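PDB 4KH9: DUF4785 domain-containing protein from Legionella pneumophila subsp. pneumophila, which is of unknown function but binds calcium and is built from three domains, the central and C-terminal ones assigned to the E-set clan. Local coordinates for residues S160-T168 / A181-Y192; D233-D243 / R255-Y263. One frame throughout, in Å; residues are numbered along the deposited sequence.

Contact 1 (S160-T168 / A181-Y192); sequences SITYLEVET and ATISLHNDITEY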
loop_
_atom_site.group_PDB
_atom_site.type_symbol
_atom_site.label_atom_id
_atom_site.label_comp_id
_atom_site.label_asym_id
_atom_site.label_seq_id
_atom_site.Cartn_x
_atom_site.Cartn_y
_atom_site.Cartn_z
ATOM N N SER A 160 3.595 -12.090 20.837
ATOM C CA SER A 160 4.430 -10.978 21.287
ATOM C C SER A 160 3.619 -9.701 21.426
ATOM O O SER A 160 2.693 -9.472 20.641
ATOM C CB SER A 160 5.568 -10.740 20.303
ATOM O OG SER A 160 6.346 -9.644 20.753
ATOM N N ILE A 161 3.961 -8.864 22.414
ATOM C CA ILE A 161 3.276 -7.570 22.600
ATOM C C ILE A 161 4.151 -6.467 21.922
ATOM O O ILE A 161 3.809 -5.293 21.982
ATOM C CB ILE A 161 2.954 -7.270 24.097
ATOM C CG1 ILE A 161 4.250 -7.166 24.944
ATOM C CG2 ILE A 161 1.995 -8.353 24.666
ATOM C CD1 ILE A 161 4.117 -6.472 26.362
ATOM N N THR A 162 5.256 -6.864 21.263
ATOM C CA THR A 162 6.163 -5.944 20.553
ATOM C C THR A 162 5.720 -5.842 19.102
ATOM O O THR A 162 5.637 -6.858 18.395
ATOM C CB THR A 162 7.642 -6.350 20.659
ATOM O OG1 THR A 162 8.042 -6.303 22.017
ATOM C CG2 THR A 162 8.568 -5.403 19.857
ATOM N N TYR A 163 5.399 -4.609 18.663
ATOM C CA TYR A 163 4.969 -4.407 17.296
ATOM C C TYR A 163 5.652 -3.204 16.676
ATOM O O TYR A 163 6.157 -2.323 17.384
ATOM C CB TYR A 163 3.440 -4.248 17.207
ATOM C CG TYR A 163 2.891 -3.095 18.012
ATOM C CD1 TYR A 163 2.793 -1.817 17.462
ATOM C CD2 TYR A 163 2.424 -3.286 19.316
ATOM C CE1 TYR A 163 2.240 -0.761 18.181
ATOM C CE2 TYR A 163 1.888 -2.228 20.052
ATOM C CZ TYR A 163 1.782 -0.971 19.472
ATOM O OH TYR A 163 1.243 0.079 20.167
ATOM N N LEU A 164 5.664 -3.187 15.349
ATOM C CA LEU A 164 6.182 -2.086 14.550
ATOM C C LEU A 164 5.015 -1.348 13.986
ATOM O O LEU A 164 4.144 -1.981 13.389
ATOM C CB LEU A 164 7.100 -2.596 13.428
ATOM C CG LEU A 164 7.742 -1.523 12.541
ATOM C CD1 LEU A 164 8.814 -0.752 13.304
ATOM C CD2 LEU A 164 8.305 -2.126 11.292
ATOM N N GLU A 165 4.961 -0.025 14.175
ATOM C CA GLU A 165 3.876 0.777 13.598
ATOM C C GLU A 165 4.445 1.687 12.476
ATOM O O GLU A 165 5.445 2.336 12.684
ATOM C CB GLU A 165 3.155 1.586 14.681
ATOM C CG GLU A 165 1.947 2.316 14.122
ATOM C CD GLU A 165 1.082 2.990 15.167
ATOM O OE1 GLU A 165 0.471 2.260 15.978
ATOM O OE2 GLU A 165 0.976 4.239 15.151
ATOM N N VAL A 166 3.823 1.671 11.278
ATOM C CA VAL A 166 4.245 2.467 10.123
ATOM C C VAL A 166 3.040 3.199 9.552
ATOM O O VAL A 166 1.910 2.696 9.633
ATOM C CB VAL A 166 4.940 1.622 9.023
ATOM C CG1 VAL A 166 6.158 0.897 9.572
ATOM C CG2 VAL A 166 3.968 0.643 8.351
ATOM N N GLU A 167 3.269 4.369 8.971
ATOM C CA GLU A 167 2.225 5.151 8.275
ATOM C C GLU A 167 2.856 6.241 7.410
ATOM O O GLU A 167 3.972 6.647 7.684
ATOM C CB GLU A 167 1.202 5.782 9.237
ATOM C CG GLU A 167 1.774 6.741 10.254
ATOM C CD GLU A 167 0.735 7.515 11.045
ATOM O OE1 GLU A 167 -0.062 8.257 10.425
ATOM O OE2 GLU A 167 0.740 7.400 12.291
ATOM N N THR A 168 2.127 6.731 6.390
ATOM C CA THR A 168 2.600 7.852 5.566
ATOM C C THR A 168 1.671 9.055 5.861
ATOM O O THR A 168 0.587 8.857 6.412
ATOM C CB THR A 168 2.706 7.489 4.091
ATOM O OG1 THR A 168 1.434 7.129 3.583
ATOM C CG2 THR A 168 3.694 6.355 3.836
ATOM N N ALA A 181 7.101 9.449 6.158
ATOM C CA ALA A 181 6.689 8.240 6.857
ATOM C C ALA A 181 7.101 8.301 8.320
ATOM O O ALA A 181 8.082 8.967 8.666
ATOM C CB ALA A 181 7.298 7.013 6.200
ATOM N N THR A 182 6.316 7.678 9.177
ATOM C CA THR A 182 6.626 7.550 10.602
ATOM C C THR A 182 6.733 6.075 10.875
ATOM O O THR A 182 5.856 5.326 10.453
ATOM C CB THR A 182 5.592 8.254 11.477
ATOM O OG1 THR A 182 5.337 9.548 10.917
ATOM C CG2 THR A 182 6.059 8.369 12.941
ATOM N N ILE A 183 7.819 5.658 11.535
ATOM C CA ILE A 183 8.146 4.261 11.849
ATOM C C ILE A 183 8.444 4.200 13.341
ATOM O O ILE A 183 9.368 4.861 13.809
ATOM C CB ILE A 183 9.358 3.798 10.955
ATOM C CG1 ILE A 183 9.031 3.927 9.447
ATOM C CG2 ILE A 183 9.824 2.364 11.317
ATOM C CD1 ILE A 183 10.276 4.289 8.513
ATOM N N SER A 184 7.650 3.423 14.085
ATOM C CA SER A 184 7.789 3.336 15.545
ATOM C C SER A 184 7.778 1.904 16.033
ATOM O O SER A 184 7.001 1.088 15.553
ATOM C CB SER A 184 6.663 4.089 16.250
ATOM O OG SER A 184 6.218 5.200 15.496
ATOM N N LEU A 185 8.651 1.611 16.992
ATOM C CA LEU A 185 8.723 0.306 17.615
ATOM C C LEU A 185 8.137 0.414 19.018
ATOM O O LEU A 185 8.640 1.193 19.828
ATOM C CB LEU A 185 10.167 -0.230 17.642
ATOM C CG LEU A 185 10.321 -1.686 18.160
ATOM C CD1 LEU A 185 9.612 -2.686 17.230
ATOM C CD2 LEU A 185 11.785 -2.063 18.286
ATOM N N HIS A 186 7.087 -0.385 19.310
ATOM C CA HIS A 186 6.396 -0.325 20.594
ATOM C C HIS A 186 6.331 -1.653 21.357
ATOM O O HIS A 186 6.274 -2.739 20.776
ATOM C CB HIS A 186 4.946 0.140 20.386
ATOM C CG HIS A 186 4.797 1.489 19.741
ATOM N ND1 HIS A 186 5.045 2.659 20.446
ATOM C CD2 HIS A 186 4.380 1.811 18.495
ATOM C CE1 HIS A 186 4.790 3.643 19.600
ATOM N NE2 HIS A 186 4.361 3.179 18.424
ATOM N N ASN A 187 6.233 -1.511 22.684
ATOM C CA ASN A 187 6.039 -2.514 23.733
ATOM C C ASN A 187 5.594 -1.708 24.947
ATOM O O ASN A 187 6.314 -0.786 25.331
ATOM C CB ASN A 187 7.320 -3.329 23.953
ATOM C CG ASN A 187 7.211 -4.387 25.021
ATOM O OD1 ASN A 187 7.092 -4.093 26.213
ATOM N ND2 ASN A 187 7.318 -5.638 24.625
ATOM N N ASP A 188 4.395 -1.958 25.510
ATOM C CA ASP A 188 3.907 -1.104 26.609
ATOM C C ASP A 188 4.664 -1.321 27.963
ATOM O O ASP A 188 4.404 -0.586 28.918
ATOM C CB ASP A 188 2.390 -1.254 26.813
ATOM C CG ASP A 188 1.859 -2.604 27.247
ATOM O OD1 ASP A 188 2.602 -3.614 27.118
ATOM O OD2 ASP A 188 0.680 -2.665 27.674
ATOM N N ILE A 189 5.646 -2.236 28.014
ATOM C CA ILE A 189 6.422 -2.496 29.223
ATOM C C ILE A 189 7.887 -2.054 29.069
ATOM O O ILE A 189 8.506 -1.648 30.059
ATOM C CB ILE A 189 6.351 -4.003 29.568
ATOM N N THR A 190 8.438 -2.148 27.838
ATOM C CA THR A 190 9.840 -1.857 27.516
ATOM C C THR A 190 10.005 -0.631 26.596
ATOM O O THR A 190 9.244 -0.442 25.643
ATOM C CB THR A 190 10.462 -3.094 26.824
ATOM O OG1 THR A 190 10.208 -4.279 27.582
ATOM C CG2 THR A 190 11.950 -2.957 26.590
ATOM N N GLU A 191 11.053 0.154 26.854
ATOM C CA GLU A 191 11.444 1.310 26.049
ATOM C C GLU A 191 12.681 0.906 25.269
ATOM O O GLU A 191 13.718 0.593 25.874
ATOM C CB GLU A 191 11.685 2.570 26.919
ATOM C CG GLU A 191 10.444 3.134 27.607
ATOM C CD GLU A 191 9.383 3.768 26.723
ATOM O OE1 GLU A 191 9.742 4.524 25.791
ATOM O OE2 GLU A 191 8.182 3.550 27.004
ATOM N N TYR A 192 12.548 0.806 23.939
ATOM C CA TYR A 192 13.677 0.389 23.098
ATOM C C TYR A 192 14.451 1.587 22.592
ATOM O O TYR A 192 13.898 2.690 22.510
ATOM C CB TYR A 192 13.200 -0.442 21.883
ATOM C CG TYR A 192 12.426 -1.701 22.222
ATOM C CD1 TYR A 192 13.048 -2.783 22.838
ATOM C CD2 TYR A 192 11.086 -1.830 21.875
ATOM C CE1 TYR A 192 12.347 -3.955 23.128
ATOM C CE2 TYR A 192 10.378 -3.001 22.143
ATOM C CZ TYR A 192 11.011 -4.059 22.783
ATOM O OH TYR A 192 10.324 -5.220 23.065
HETATM O O HOH W 1 4.680 5.011 13.397
#
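His186 lies across Tyr163 on one face of an antiparallel strand pair, and its side chain can be followed outward. CB sits over one face of the Tyr163 ring, 3.8 Å from the ring centroid, in a CH-pi contact. CG comes next and is near Tyr163 CE1 and OH. CD2 is 3.4 Å from Tyr163 CE1, and Glu165 CB meets the imidazole at its edge, near the ring plane. At the tip, NE2 is 4.7 Å from Glu165 OE1, not in contact; that oxygen is salt-bridged to Arg45. The two ring planes are 42° apart, so the pair is oblique. Tyr163 holds CG between its backbone N and carbonyl carbon (chi1 59°), which swings the ring across to His186.

Six backbone bonds join residues 163-167 to 182-186. A water bonds Glu165 O and Ser184 OG. At the end of the ladder Thr162 OG1 has two partners: Asn187 ND2 donates to it at 2.8 Å, in its own amide plane, and Tyr192 OH lies 2.7 Å away. Asn187 OD1 takes the backbone N of Ile189 and Thr190 from opposite faces. Leu164 CD1 packs on Ile183 CG2 at 3.8 Å. This antiparallel ladder, ending in an Asx turn, is consistent with an E-set beta domain.

Contact 2 (D233-D243 / R255-Y263); sequences DRGENWYLETD and RSGHTAFSY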
loop_
_atom_site.group_PDB
_atom_site.type_symbol
_atom_site.label_atom_id
_atom_site.label_comp_id
_atom_site.label_asym_id
_atom_site.label_seq_id
_atom_site.Cartn_x
_atom_site.Cartn_y
_atom_site.Cartn_z
ATOM N N ASP A 233 1.007 3.664 -13.070
ATOM C CA ASP A 233 0.854 2.561 -12.115
ATOM C C ASP A 233 -0.279 1.580 -12.494
ATOM O O ASP A 233 -0.361 0.516 -11.888
ATOM C CB ASP A 233 0.615 3.115 -10.701
ATOM C CG ASP A 233 1.809 3.871 -10.137
ATOM O OD1 ASP A 233 2.956 3.591 -10.561
ATOM O OD2 ASP A 233 1.613 4.673 -9.224
ATOM N N ARG A 234 -1.130 1.936 -13.484
ATOM C CA ARG A 234 -2.256 1.157 -14.022
ATOM C C ARG A 234 -3.183 0.593 -12.899
ATOM O O ARG A 234 -3.523 -0.603 -12.874
ATOM C CB ARG A 234 -1.766 0.010 -14.928
ATOM C CG ARG A 234 -0.933 0.456 -16.123
ATOM C CD ARG A 234 -0.698 -0.686 -17.074
ATOM N NE ARG A 234 -1.933 -1.019 -17.785
ATOM C CZ ARG A 234 -2.050 -2.001 -18.668
ATOM N NH1 ARG A 234 -1.007 -2.766 -18.964
ATOM N NH2 ARG A 234 -3.217 -2.241 -19.250
ATOM N N GLY A 235 -3.590 1.471 -11.997
ATOM C CA GLY A 235 -4.474 1.125 -10.887
ATOM C C GLY A 235 -3.798 0.512 -9.674
ATOM O O GLY A 235 -4.389 0.511 -8.591
ATOM N N GLU A 236 -2.550 0.023 -9.830
ATOM C CA GLU A 236 -1.799 -0.619 -8.745
ATOM C C GLU A 236 -1.209 0.419 -7.777
ATOM O O GLU A 236 -0.978 1.580 -8.147
ATOM C CB GLU A 236 -0.680 -1.516 -9.300
ATOM C CG GLU A 236 -1.129 -2.641 -10.217
ATOM C CD GLU A 236 0.009 -3.290 -10.985
ATOM O OE1 GLU A 236 0.652 -2.600 -11.810
ATOM O OE2 GLU A 236 0.239 -4.504 -10.785
ATOM N N ASN A 237 -0.978 -0.009 -6.528
ATOM C CA ASN A 237 -0.447 0.853 -5.491
ATOM C C ASN A 237 1.044 0.631 -5.211
ATOM O O ASN A 237 1.650 -0.348 -5.639
ATOM C CB ASN A 237 -1.229 0.659 -4.190
ATOM C CG ASN A 237 -2.617 1.251 -4.221
ATOM O OD1 ASN A 237 -2.880 2.313 -4.822
ATOM N ND2 ASN A 237 -3.526 0.587 -3.542
ATOM N N TRP A 238 1.618 1.603 -4.498
ATOM C CA TRP A 238 2.964 1.603 -3.958
ATOM C C TRP A 238 2.916 1.122 -2.540
ATOM O O TRP A 238 1.864 1.192 -1.904
ATOM C CB TRP A 238 3.556 3.017 -3.995
ATOM C CG TRP A 238 3.975 3.509 -5.336
ATOM C CD1 TRP A 238 3.172 3.796 -6.401
ATOM C CD2 TRP A 238 5.315 3.840 -5.735
ATOM N NE1 TRP A 238 3.937 4.185 -7.473
ATOM C CE2 TRP A 238 5.258 4.240 -7.087
ATOM C CE3 TRP A 238 6.575 3.734 -5.109
ATOM C CZ2 TRP A 238 6.404 4.610 -7.805
ATOM C CZ3 TRP A 238 7.710 4.102 -5.823
ATOM C CH2 TRP A 238 7.618 4.538 -7.151
ATOM N N TYR A 239 4.072 0.693 -2.026
ATOM C CA TYR A 239 4.241 0.279 -0.656
ATOM C C TYR A 239 5.468 0.889 -0.052
ATOM O O TYR A 239 6.509 1.029 -0.694
ATOM C CB TYR A 239 4.334 -1.281 -0.509
ATOM C CG TYR A 239 3.006 -1.975 -0.660
ATOM C CD1 TYR A 239 2.510 -2.309 -1.922
ATOM C CD2 TYR A 239 2.191 -2.217 0.446
ATOM C CE1 TYR A 239 1.242 -2.878 -2.076
ATOM C CE2 TYR A 239 0.933 -2.805 0.304
ATOM C CZ TYR A 239 0.454 -3.107 -0.962
ATOM O OH TYR A 239 -0.782 -3.678 -1.120
ATOM N N LEU A 240 5.314 1.271 1.187
ATOM C CA LEU A 240 6.366 1.595 2.114
ATOM C C LEU A 240 6.798 0.270 2.730
ATOM O O LEU A 240 5.942 -0.458 3.239
ATOM C CB LEU A 240 5.912 2.609 3.180
ATOM C CG LEU A 240 6.837 2.730 4.412
ATOM C CD1 LEU A 240 8.210 3.323 4.012
ATOM C CD2 LEU A 240 6.181 3.533 5.534
ATOM N N GLU A 241 8.095 -0.076 2.621
ATOM C CA GLU A 241 8.652 -1.302 3.223
ATOM C C GLU A 241 9.706 -0.914 4.222
ATOM O O GLU A 241 10.608 -0.139 3.887
ATOM C CB GLU A 241 9.296 -2.240 2.161
ATOM C CG GLU A 241 8.400 -2.781 1.063
ATOM C CD GLU A 241 9.096 -3.847 0.233
ATOM O OE1 GLU A 241 10.346 -3.814 0.116
ATOM O OE2 GLU A 241 8.379 -4.703 -0.334
ATOM N N THR A 242 9.603 -1.396 5.426
ATOM C CA THR A 242 10.612 -1.066 6.419
ATOM C C THR A 242 11.005 -2.318 7.201
ATOM O O THR A 242 10.190 -3.235 7.396
ATOM C CB THR A 242 10.168 0.087 7.341
ATOM O OG1 THR A 242 11.176 0.318 8.328
ATOM C CG2 THR A 242 8.856 -0.169 8.014
ATOM N N ASP A 243 12.259 -2.309 7.673
ATOM C CA ASP A 243 12.884 -3.373 8.448
ATOM C C ASP A 243 13.630 -2.745 9.594
ATOM O O ASP A 243 14.396 -1.798 9.403
ATOM C CB ASP A 243 13.819 -4.231 7.557
ATOM C CG ASP A 243 14.064 -5.660 8.027
ATOM O OD1 ASP A 243 13.498 -6.058 9.094
ATOM O OD2 ASP A 243 14.812 -6.388 7.338
ATOM N N ARG A 255 11.516 -6.563 13.512
ATOM C CA ARG A 255 10.206 -6.329 12.943
ATOM C C ARG A 255 10.336 -5.737 11.548
ATOM O O ARG A 255 11.198 -4.908 11.293
ATOM C CB ARG A 255 9.353 -5.397 13.838
ATOM C CG ARG A 255 8.882 -5.917 15.208
ATOM C CD ARG A 255 7.776 -6.920 15.080
ATOM N NE ARG A 255 7.421 -7.569 16.351
ATOM C CZ ARG A 255 7.892 -8.740 16.781
ATOM N NH1 ARG A 255 8.829 -9.387 16.090
ATOM N NH2 ARG A 255 7.450 -9.258 17.914
ATOM N N SER A 256 9.452 -6.140 10.653
ATOM C CA SER A 256 9.366 -5.568 9.330
ATOM C C SER A 256 7.923 -5.170 9.099
ATOM O O SER A 256 7.016 -5.727 9.717
ATOM C CB SER A 256 9.908 -6.492 8.244
ATOM O OG SER A 256 8.936 -7.447 7.896
ATOM N N GLY A 257 7.724 -4.130 8.317
ATOM C CA GLY A 257 6.383 -3.619 8.082
ATOM C C GLY A 257 6.197 -3.035 6.712
ATOM O O GLY A 257 7.168 -2.700 6.037
ATOM N N HIS A 258 4.930 -2.945 6.328
ATOM C CA HIS A 258 4.455 -2.454 5.043
ATOM C C HIS A 258 3.253 -1.558 5.209
ATOM O O HIS A 258 2.462 -1.775 6.134
ATOM C CB HIS A 258 4.026 -3.630 4.119
ATOM C CG HIS A 258 5.045 -4.690 3.813
ATOM N ND1 HIS A 258 5.762 -4.686 2.627
ATOM C CD2 HIS A 258 5.339 -5.820 4.494
ATOM C CE1 HIS A 258 6.502 -5.786 2.649
ATOM N NE2 HIS A 258 6.277 -6.500 3.752
ATOM N N THR A 259 3.045 -0.633 4.280
ATOM C CA THR A 259 1.809 0.141 4.207
ATOM C C THR A 259 1.691 0.624 2.752
ATOM O O THR A 259 2.690 0.836 2.059
ATOM C CB THR A 259 1.592 1.229 5.271
ATOM O OG1 THR A 259 0.168 1.433 5.302
ATOM C CG2 THR A 259 2.347 2.546 4.975
ATOM N N ALA A 260 0.450 0.669 2.272
ATOM C CA ALA A 260 0.130 1.026 0.900
ATOM C C ALA A 260 -0.222 2.498 0.778
ATOM O O ALA A 260 -0.781 3.110 1.688
ATOM C CB ALA A 260 -1.041 0.175 0.397
ATOM N N PHE A 261 0.067 3.049 -0.390
ATOM C CA PHE A 261 -0.319 4.410 -0.731
ATOM C C PHE A 261 -0.514 4.456 -2.236
ATOM O O PHE A 261 0.027 3.619 -2.965
ATOM C CB PHE A 261 0.685 5.472 -0.221
ATOM C CG PHE A 261 2.077 5.393 -0.799
ATOM C CD1 PHE A 261 3.071 4.625 -0.174
ATOM C CD2 PHE A 261 2.415 6.133 -1.930
ATOM C CE1 PHE A 261 4.367 4.575 -0.688
ATOM C CE2 PHE A 261 3.717 6.105 -2.435
ATOM C CZ PHE A 261 4.688 5.332 -1.804
ATOM N N SER A 262 -1.356 5.379 -2.685
ATOM C CA SER A 262 -1.658 5.547 -4.111
ATOM C C SER A 262 -0.807 6.660 -4.688
ATOM O O SER A 262 -0.519 7.639 -4.000
ATOM C CB SER A 262 -3.146 5.852 -4.296
ATOM O OG SER A 262 -3.445 6.066 -5.661
ATOM N N TYR A 263 -0.449 6.545 -5.969
ATOM C CA TYR A 263 0.371 7.565 -6.631
ATOM C C TYR A 263 -0.130 7.836 -8.058
ATOM O O TYR A 263 -0.430 6.884 -8.763
ATOM C CB TYR A 263 1.840 7.113 -6.655
ATOM C CG TYR A 263 2.765 7.998 -7.462
ATOM C CD1 TYR A 263 3.233 9.194 -6.948
ATOM C CD2 TYR A 263 3.149 7.645 -8.757
ATOM C CE1 TYR A 263 4.096 10.008 -7.678
ATOM C CE2 TYR A 263 4.025 8.447 -9.496
ATOM C CZ TYR A 263 4.493 9.630 -8.945
ATOM O OH TYR A 263 5.327 10.454 -9.645
HETATM O O HOH W 2 -0.105 4.132 -7.461
#
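Ser256 sets CB beside Asp243 OD1, at 3.7 Å, where strand 255-263 meets the end of 233-243; that carboxylate oxygen also has a salt bridge to Arg254. Gly257 pairs with Thr242 through two backbone bonds. In the conformer described, His258 runs alongside Glu241, with ND1 3.6 Å from Glu241 CG. Glu241 OE2 lies in the imidazole plane, at the ring edge, and the other carboxylate oxygen is held by Arg200. Thr259 turns CG2 to Leu240 CB and CD2, while its backbone makes two bonds with Leu240. Ala260 CB rests on Tyr239 CE2 at 3.6 Å.

Phe261 places its ring under Trp238 CB, which stands 3.6 Å from the ring centroid in a CH-pi contact. With chi1 at 63°, CG is held between backbone N and carbonyl carbon, and the ring folds toward Trp238. Ser262 meets Asn237 OD1 with CA and CB. Tyr263 completes the aromatic cluster: CB touches Trp238 CD1 at 3.6 Å, and Asp233 OD2 lies at its ring edge. Trp238 NE1 donates to that same OD2 at 3.0 Å, and a water links Asp233 OD2 to Tyr263 N.

The pair belongs to hairpin 238-248/251-264. Strand 196-202 flanks residues 239-243. Strand 178-186 packs on Leu240, Thr242 and Phe261, and strand 163-168 on Thr242 and Thr259.

The chain reaches contact 1 first. It leaves at Thr168, runs through short strand 172-174 and returns along 178-186, closing a loop of 12 residues. Contact 2 follows in series: residues 244-254 turn the hairpin back, closing a loop of 11. Neither loop encloses or crosses the other. The centres are 18 Å apart, yet the two contacts touch within the DUF4785 central domain. Arg255 NE probably donates to Thr162 O at 2.8 Å, and Val166 packs against Thr242. Contact 1 ties strand 163-168 to 178-186, contact 2 ties 238-248 to 251-264, and their facing side chains join the two pairs. The side chain of Asp243 in contact 2 lies about 6 Å from a bound calcium ion.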